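Local coordinates for protein 2-hydroxyhepta-2,4-diene-1,7-dioate isomerase (Corynebacterium glutamicum, PDB 4DBF) that binds magnesium and probably acts as an oxaloacetate decarboxylase of the fumarylacetoacetate hydrolase (FAH) family, perhaps with isomerase activity, at residues Ala116-Gly119 against Pro120-Ile124; Glu197-Ile200 against Asn201-Asp204. One frame throughout, in Å; residues are numbered along the deposited sequence.

Interaction 1: Ala116-Gly119 against Pro120-Ile124; sequences AVTG and PESPI
Thr118, just before a type II beta turn from Gly119 to Ser122, meets the last residue of that turn, Ser122, as the chain leaves the short strand 117-118. The tight part is the meeting of their side chains: Thr118 OG1 presses on Ser122 CB at 3.1 Å, while the two hydroxyls, Thr118 OG1 and Ser122 OG, stand 3.4 Å apart at an angle too poor for a hydrogen bond. Thr118 OG1 gets there by lying anti to the backbone N (chi1 -166°). The turn itself is closed more loosely, by a weak bond of 3.3 Å from Ser122 N to Gly119 O. Pro120 and Glu121 occupy its two corners, Glu121 with the positive phi (69°) of the third turn position. This second corner is the solvent side: exposed Glu121 starts away from 116-119, and its OE1 is hydrogen-bonded to Tyr270 OH. Thr118 touches Pro191 and Pro120 touches Leu281, so the turn carries the chain from the neighbour of strand 190-197 to that of strand 279-287. A water links the ends of the turn: it accepts a weak bond from Gly119 N at 2.9 Å and lies 3.0 Å from Ser122 OG.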
loop_
_atom_site.group_PDB
_atom_site.type_symbol
_atom_site.label_atom_id
_atom_site.label_comp_id
_atom_site.label_asym_id
_atom_site.label_seq_id
_atom_site.Cartn_x
_atom_site.Cartn_y
_atom_site.Cartn_z
ATOM N N ALA A 116 -2.070 -2.689 8.336
ATOM C CA ALA A 116 -3.349 -3.208 8.777
ATOM C C ALA A 116 -3.281 -4.682 9.145
ATOM O O ALA A 116 -4.059 -5.174 9.868
ATOM C CB ALA A 116 -4.409 -2.981 7.732
ATOM N N VAL A 117 -2.321 -5.352 8.576
ATOM C CA VAL A 117 -2.169 -6.778 8.709
ATOM C C VAL A 117 -1.867 -7.175 10.142
ATOM O O VAL A 117 -1.083 -6.581 10.785
ATOM C CB VAL A 117 -1.090 -7.319 7.763
ATOM C CG1 VAL A 117 -0.909 -8.791 7.987
ATOM C CG2 VAL A 117 -1.464 -7.026 6.331
ATOM N N THR A 118 -2.563 -8.187 10.606
ATOM C CA THR A 118 -2.260 -8.857 11.851
ATOM C C THR A 118 -2.497 -10.375 11.758
ATOM O O THR A 118 -2.944 -10.864 10.756
ATOM C CB THR A 118 -2.998 -8.215 13.056
ATOM O OG1 THR A 118 -2.441 -8.664 14.274
ATOM C CG2 THR A 118 -4.422 -8.589 13.055
ATOM N N GLY A 119 -2.173 -11.090 12.808
ATOM C CA GLY A 119 -2.248 -12.522 12.756
ATOM C C GLY A 119 -3.384 -13.153 13.509
ATOM O O GLY A 119 -4.151 -12.475 14.112
ATOM N N PRO A 120 -3.445 -14.470 13.496
ATOM C CA PRO A 120 -4.449 -15.198 14.254
ATOM C C PRO A 120 -4.392 -14.886 15.730
ATOM O O PRO A 120 -3.343 -14.813 16.254
ATOM C CB PRO A 120 -4.086 -16.635 14.012
ATOM C CG PRO A 120 -3.378 -16.627 12.751
ATOM C CD PRO A 120 -2.662 -15.350 12.651
ATOM N N GLU A 121 -5.541 -14.728 16.342
ATOM C CA GLU A 121 -5.696 -14.427 17.759
ATOM C C GLU A 121 -5.267 -13.049 18.239
ATOM O O GLU A 121 -5.518 -12.735 19.346
ATOM C CB GLU A 121 -5.143 -15.507 18.678
ATOM C CG GLU A 121 -5.520 -16.906 18.312
ATOM C CD GLU A 121 -6.992 -17.197 18.332
ATOM O OE1 GLU A 121 -7.764 -16.494 18.975
ATOM O OE2 GLU A 121 -7.381 -18.179 17.722
ATOM N N SER A 122 -4.677 -12.234 17.393
ATOM C CA SER A 122 -4.367 -10.871 17.752
ATOM C C SER A 122 -5.603 -9.999 17.759
ATOM O O SER A 122 -6.448 -10.134 16.940
ATOM C CB SER A 122 -3.417 -10.264 16.756
ATOM O OG SER A 122 -2.122 -10.639 16.979
ATOM N N PRO A 123 -5.677 -9.075 18.682
ATOM C CA PRO A 123 -6.868 -8.253 18.780
ATOM C C PRO A 123 -7.036 -7.308 17.608
ATOM O O PRO A 123 -6.107 -6.725 17.121
ATOM C CB PRO A 123 -6.657 -7.473 20.064
ATOM C CG PRO A 123 -5.587 -8.146 20.777
ATOM C CD PRO A 123 -4.731 -8.772 19.749
ATOM N N ILE A 124 -8.264 -7.186 17.176
ATOM C CA ILE A 124 -8.688 -6.151 16.281
ATOM C C ILE A 124 -8.973 -4.927 17.152
ATOM O O ILE A 124 -9.875 -4.921 17.914
ATOM C CB ILE A 124 -9.974 -6.554 15.552
ATOM C CG1 ILE A 124 -9.732 -7.746 14.646
ATOM C CG2 ILE A 124 -10.532 -5.394 14.785
ATOM C CD1 ILE A 124 -10.970 -8.464 14.221
HETATM O O HOH W 1 -0.121 -11.318 14.894
#

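Interaction 2: Glu197-Ile200 against Asn201-Asp204; sequences ETDI and NSID
Asp199 O takes two hydrogen bonds from Ser202, one from the hydroxyl and one from the backbone. The OG bond is the shorter, 2.8 Å to Asp199 O, and arrives in the carbonyl plane at a C=O...donor angle of 158°; Ser202 N approaches the same oxygen from above that plane, at 3.1 Å. A chi1 of 78° folds the Ser202 hydroxyl back over its own backbone, onto the Asp199 carbonyl. One residue on, Ile203 N bonds to Ile200 O, giving the i to i+3 pattern of a short 3-10 turn. A water bridges the carbonyls of Ile200 and Ile203, donating to both. Asp199 is also the centre of an inverse gamma turn, whose bond from Ile200 N to Thr198 O is weak, and its N-H is held by the anti lone pair of Glu197 OE2 at 3.0 Å. Around these bonds, the Asp199 carboxylate lies beside Ser202, its OD2 3.5 Å from Ser202 CB, and Ile203 CB rests on Ile200 O. The whole turn links strand 190-197 to strand 209-216, with Ile200 and Ile203 both packing on Phe162 of strand 159-170 and Glu197 touching Arg22 of strand 22-28.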
loop_
_atom_site.group_PDB
_atom_site.type_symbol
_atom_site.label_atom_id
_atom_site.label_comp_id
_atom_site.label_asym_id
_atom_site.label_seq_id
_atom_site.Cartn_x
_atom_site.Cartn_y
_atom_site.Cartn_z
ATOM N N GLU A 197 -2.305 -22.394 2.325
ATOM C CA GLU A 197 -2.516 -23.741 1.744
ATOM C C GLU A 197 -2.024 -23.699 0.305
ATOM O O GLU A 197 -2.617 -23.019 -0.528
ATOM C CB GLU A 197 -3.991 -24.153 1.780
ATOM C CG GLU A 197 -4.273 -25.528 1.044
ATOM C CD GLU A 197 -3.402 -26.664 1.636
ATOM O OE1 GLU A 197 -3.643 -27.075 2.790
ATOM O OE2 GLU A 197 -2.442 -27.117 1.002
ATOM N N THR A 198 -0.947 -24.415 0.007
ATOM C CA THR A 198 -0.325 -24.332 -1.337
ATOM C C THR A 198 -0.941 -25.415 -2.297
ATOM O O THR A 198 -0.805 -25.329 -3.511
ATOM C CB THR A 198 1.179 -24.543 -1.307
ATOM O OG1 THR A 198 1.456 -25.928 -1.007
ATOM C CG2 THR A 198 1.870 -23.576 -0.260
ATOM N N ASP A 199 -1.643 -26.394 -1.754
ATOM C CA ASP A 199 -2.367 -27.366 -2.665
ATOM C C ASP A 199 -3.648 -26.668 -3.120
ATOM O O ASP A 199 -4.708 -26.894 -2.592
ATOM C CB ASP A 199 -2.643 -28.692 -1.924
ATOM C CG ASP A 199 -3.355 -29.765 -2.803
ATOM O OD1 ASP A 199 -3.581 -29.558 -4.028
ATOM O OD2 ASP A 199 -3.710 -30.796 -2.189
ATOM N N ILE A 200 -3.544 -25.768 -4.082
ATOM C CA ILE A 200 -4.723 -24.956 -4.405
ATOM C C ILE A 200 -5.848 -25.712 -5.133
ATOM O O ILE A 200 -7.005 -25.277 -5.115
ATOM C CB ILE A 200 -4.371 -23.682 -5.158
ATOM C CG1 ILE A 200 -3.529 -24.009 -6.391
ATOM C CG2 ILE A 200 -3.685 -22.641 -4.205
ATOM C CD1 ILE A 200 -3.872 -23.070 -7.521
ATOM N N ASN A 201 -5.504 -26.834 -5.764
ATOM C CA ASN A 201 -6.527 -27.750 -6.302
ATOM C C ASN A 201 -7.400 -28.433 -5.286
ATOM O O ASN A 201 -8.504 -28.870 -5.617
ATOM C CB ASN A 201 -5.885 -28.793 -7.206
ATOM C CG ASN A 201 -5.854 -28.337 -8.616
ATOM O OD1 ASN A 201 -6.371 -29.024 -9.500
ATOM N ND2 ASN A 201 -5.345 -27.126 -8.843
ATOM N N SER A 202 -6.914 -28.551 -4.055
ATOM C CA SER A 202 -7.720 -29.105 -2.966
ATOM C C SER A 202 -8.911 -28.187 -2.592
ATOM O O SER A 202 -9.740 -28.564 -1.757
ATOM C CB SER A 202 -6.857 -29.405 -1.729
ATOM O OG SER A 202 -6.552 -28.222 -0.998
ATOM N N ILE A 203 -8.984 -27.014 -3.226
ATOM C CA ILE A 203 -9.980 -25.998 -2.912
ATOM C C ILE A 203 -10.869 -25.838 -4.116
ATOM O O ILE A 203 -10.416 -25.451 -5.190
ATOM C CB ILE A 203 -9.326 -24.609 -2.548
ATOM C CG1 ILE A 203 -8.406 -24.714 -1.339
ATOM C CG2 ILE A 203 -10.377 -23.524 -2.411
ATOM C CD1 ILE A 203 -9.055 -25.330 -0.121
ATOM N N ASP A 204 -12.151 -26.132 -3.934
ATOM C CA ASP A 204 -13.121 -26.029 -5.022
ATOM C C ASP A 204 -13.742 -24.616 -5.180
ATOM O O ASP A 204 -14.675 -24.242 -4.479
ATOM C CB ASP A 204 -14.182 -27.119 -4.823
ATOM C CG ASP A 204 -15.082 -27.310 -6.036
ATOM O OD1 ASP A 204 -15.835 -28.308 -6.013
ATOM O OD2 ASP A 204 -15.064 -26.490 -6.983
HETATM O O HOH W 2 -8.538 -23.824 -6.485
#

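Both contacts are local turns within the fumarylacetoacetate hydrolase-type part of the chain, and interaction 1 comes first in sequence. Strand 190-197 connects them: strand 117-118, which leads into interaction 1, pairs in parallel with it, while Glu197 at its end opens interaction 2. Their centres lie 24 Å apart on opposite sides of the chain's centre, and their nearest atoms are about 12 Å apart without touching. Each turn also leads into the mixed sheet that holds strands 124-126 and 209-216, so the two connections join the same sheet systems at separate places. Thr118 is about 12 Å from the magnesium ligand Asp167, side chain to side chain, whereas interaction 2 lies away from the known metal sites.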